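Long-range contact in ultraspiracle (Drosophila melanogaster, PDB 1HG4), which probably acts as a nuclear hormone receptor transcription factor, its ligand-binding domain held in an inactive conformation with a phospholipid bound in the pocket: residues N96-S101 with S162-K167. Numbering follows the deposited sequence.
Sequences NVAWCS and SELSVK
The side chain of Ser-165 lies against the last turn of helix 78-100, where its OG donates a hydrogen bond of 2.7 Å to Ala-98 O. The C=O...donor angle of 116°, with the hydroxyl in the carbonyl plane, shows that a lone pair is used. Chi1 of -63° sets OG beside its own backbone N, which brings Ser-165 OG to 3.6 Å from Ser-101 CB. Ala-98 O also takes a weak bond from Ser-101 N, and Ser-165 OG adds a shorter one from the other helix. Replacing Ser-165 by an alanine would take away the hydroxyl and is likely to leave Ala-98 O with only the weak bond among the donors of the two segments. Beside the polar bond, Ala-98 CB meets Leu-164 CB at 3.7 Å. With so small a side chain at the interface, Ala-98 CA and Ser-165 CA approach to 4.8 Å. The axes of the short segments 96-100 and 162-167 come within 8.4 Å and cross at -45°. Ser-101 OG folds back to Val-97 O at 2.7 Å, reaching it from the face opposite Ser-101 N. The same hydroxyl is hydrogen-bonded to Phe-136 N, tying the helix end to strand 134-136. Val-97 touches the bound phospholipid, placing this buried helix-helix contact of the largely helical nuclear receptor ligand-binding domain beside the pocket. Leu-164 also touches Ile-239 of helix 225-250, so one side chain joins three helices.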
loop_
_atom_site.group_PDB
_atom_site.type_symbol
_atom_site.label_atom_id
_atom_site.label_comp_id
_atom_site.label_asym_id
_atom_site.label_seq_id
_atom_site.Cartn_x
_atom_site.Cartn_y
_atom_site.Cartn_z
ATOM N N ASN A 96 8.756 -12.568 24.431
ATOM C CA ASN A 96 9.860 -12.369 25.359
ATOM C C ASN A 96 9.974 -13.518 26.366
ATOM O O ASN A 96 11.089 -13.895 26.720
ATOM C CB ASN A 96 9.710 -11.040 26.101
ATOM C CG ASN A 96 10.250 -9.857 25.300
ATOM O OD1 ASN A 96 9.761 -8.729 25.416
ATOM N ND2 ASN A 96 11.276 -10.108 24.498
ATOM N N VAL A 97 8.853 -14.080 26.829
ATOM C CA VAL A 97 8.958 -15.188 27.773
ATOM C C VAL A 97 9.461 -16.422 27.030
ATOM O O VAL A 97 10.212 -17.215 27.584
ATOM C CB VAL A 97 7.613 -15.538 28.491
ATOM C CG1 VAL A 97 6.929 -14.285 28.950
ATOM C CG2 VAL A 97 6.713 -16.337 27.591
ATOM N N ALA A 98 9.066 -16.574 25.769
ATOM C CA ALA A 98 9.523 -17.725 24.993
ATOM C C ALA A 98 11.054 -17.717 24.888
ATOM O O ALA A 98 11.697 -18.756 25.059
ATOM C CB ALA A 98 8.892 -17.719 23.595
ATOM N N TRP A 99 11.615 -16.537 24.624
ATOM C CA TRP A 99 13.052 -16.327 24.483
ATOM C C TRP A 99 13.835 -16.505 25.794
ATOM O O TRP A 99 14.926 -17.078 25.788
ATOM C CB TRP A 99 13.299 -14.921 23.912
ATOM C CG TRP A 99 14.756 -14.514 23.820
ATOM C CD1 TRP A 99 15.437 -13.708 24.689
ATOM C CD2 TRP A 99 15.701 -14.912 22.820
ATOM N NE1 TRP A 99 16.750 -13.576 24.295
ATOM C CE2 TRP A 99 16.942 -14.306 23.152
ATOM C CE3 TRP A 99 15.628 -15.724 21.684
ATOM C CZ2 TRP A 99 18.098 -14.489 22.384
ATOM C CZ3 TRP A 99 16.793 -15.910 20.916
ATOM C CH2 TRP A 99 18.002 -15.293 21.275
ATOM N N CYS A 100 13.294 -16.004 26.907
ATOM C CA CYS A 100 13.954 -16.141 28.209
ATOM C C CYS A 100 13.887 -17.571 28.692
ATOM O O CYS A 100 14.685 -17.981 29.519
ATOM C CB CYS A 100 13.285 -15.284 29.291
ATOM S SG CYS A 100 13.538 -13.527 29.150
ATOM N N SER A 101 12.917 -18.325 28.193
ATOM C CA SER A 101 12.757 -19.707 28.622
ATOM C C SER A 101 13.581 -20.695 27.783
ATOM O O SER A 101 13.359 -21.916 27.820
ATOM C CB SER A 101 11.270 -20.065 28.608
ATOM O OG SER A 101 10.542 -19.143 29.410
ATOM N N SER A 162 6.680 -25.678 24.315
ATOM C CA SER A 162 6.815 -26.656 23.240
ATOM C C SER A 162 6.700 -26.019 21.856
ATOM O O SER A 162 7.518 -26.280 20.971
ATOM C CB SER A 162 5.755 -27.737 23.383
ATOM O OG SER A 162 5.912 -28.417 24.615
ATOM N N GLU A 163 5.684 -25.176 21.683
ATOM C CA GLU A 163 5.426 -24.514 20.412
ATOM C C GLU A 163 6.289 -23.291 20.087
ATOM O O GLU A 163 6.433 -22.917 18.926
ATOM C CB GLU A 163 3.947 -24.155 20.334
ATOM C CG GLU A 163 3.057 -25.385 20.330
ATOM C CD GLU A 163 1.577 -25.050 20.284
ATOM O OE1 GLU A 163 1.177 -24.239 19.419
ATOM O OE2 GLU A 163 0.810 -25.611 21.105
ATOM N N LEU A 164 6.879 -22.672 21.097
ATOM C CA LEU A 164 7.710 -21.510 20.849
ATOM C C LEU A 164 9.162 -21.719 21.267
ATOM O O LEU A 164 10.042 -21.826 20.406
ATOM C CB LEU A 164 7.115 -20.292 21.556
ATOM C CG LEU A 164 5.689 -19.938 21.097
ATOM C CD1 LEU A 164 5.113 -18.844 21.976
ATOM C CD2 LEU A 164 5.695 -19.508 19.623
ATOM N N SER A 165 9.412 -21.797 22.574
ATOM C CA SER A 165 10.773 -21.980 23.088
ATOM C C SER A 165 11.557 -23.118 22.428
ATOM O O SER A 165 12.648 -22.903 21.900
ATOM C CB SER A 165 10.744 -22.207 24.602
ATOM O OG SER A 165 10.237 -21.072 25.285
ATOM N N VAL A 166 11.005 -24.325 22.464
ATOM C CA VAL A 166 11.670 -25.479 21.870
ATOM C C VAL A 166 11.978 -25.270 20.395
ATOM O O VAL A 166 13.116 -25.442 19.972
ATOM C CB VAL A 166 10.817 -26.780 22.054
ATOM C CG1 VAL A 166 11.393 -27.932 21.235
ATOM C CG2 VAL A 166 10.788 -27.167 23.524
ATOM N N LYS A 167 10.975 -24.882 19.616
ATOM C CA LYS A 167 11.184 -24.673 18.191
ATOM C C LYS A 167 12.159 -23.537 17.893
ATOM O O LYS A 167 12.908 -23.613 16.922
ATOM C CB LYS A 167 9.839 -24.466 17.488
ATOM C CG LYS A 167 8.986 -25.734 17.505
ATOM C CD LYS A 167 7.725 -25.602 16.671
ATOM C CE LYS A 167 6.956 -26.911 16.643
ATOM N NZ LYS A 167 5.723 -26.784 15.816
#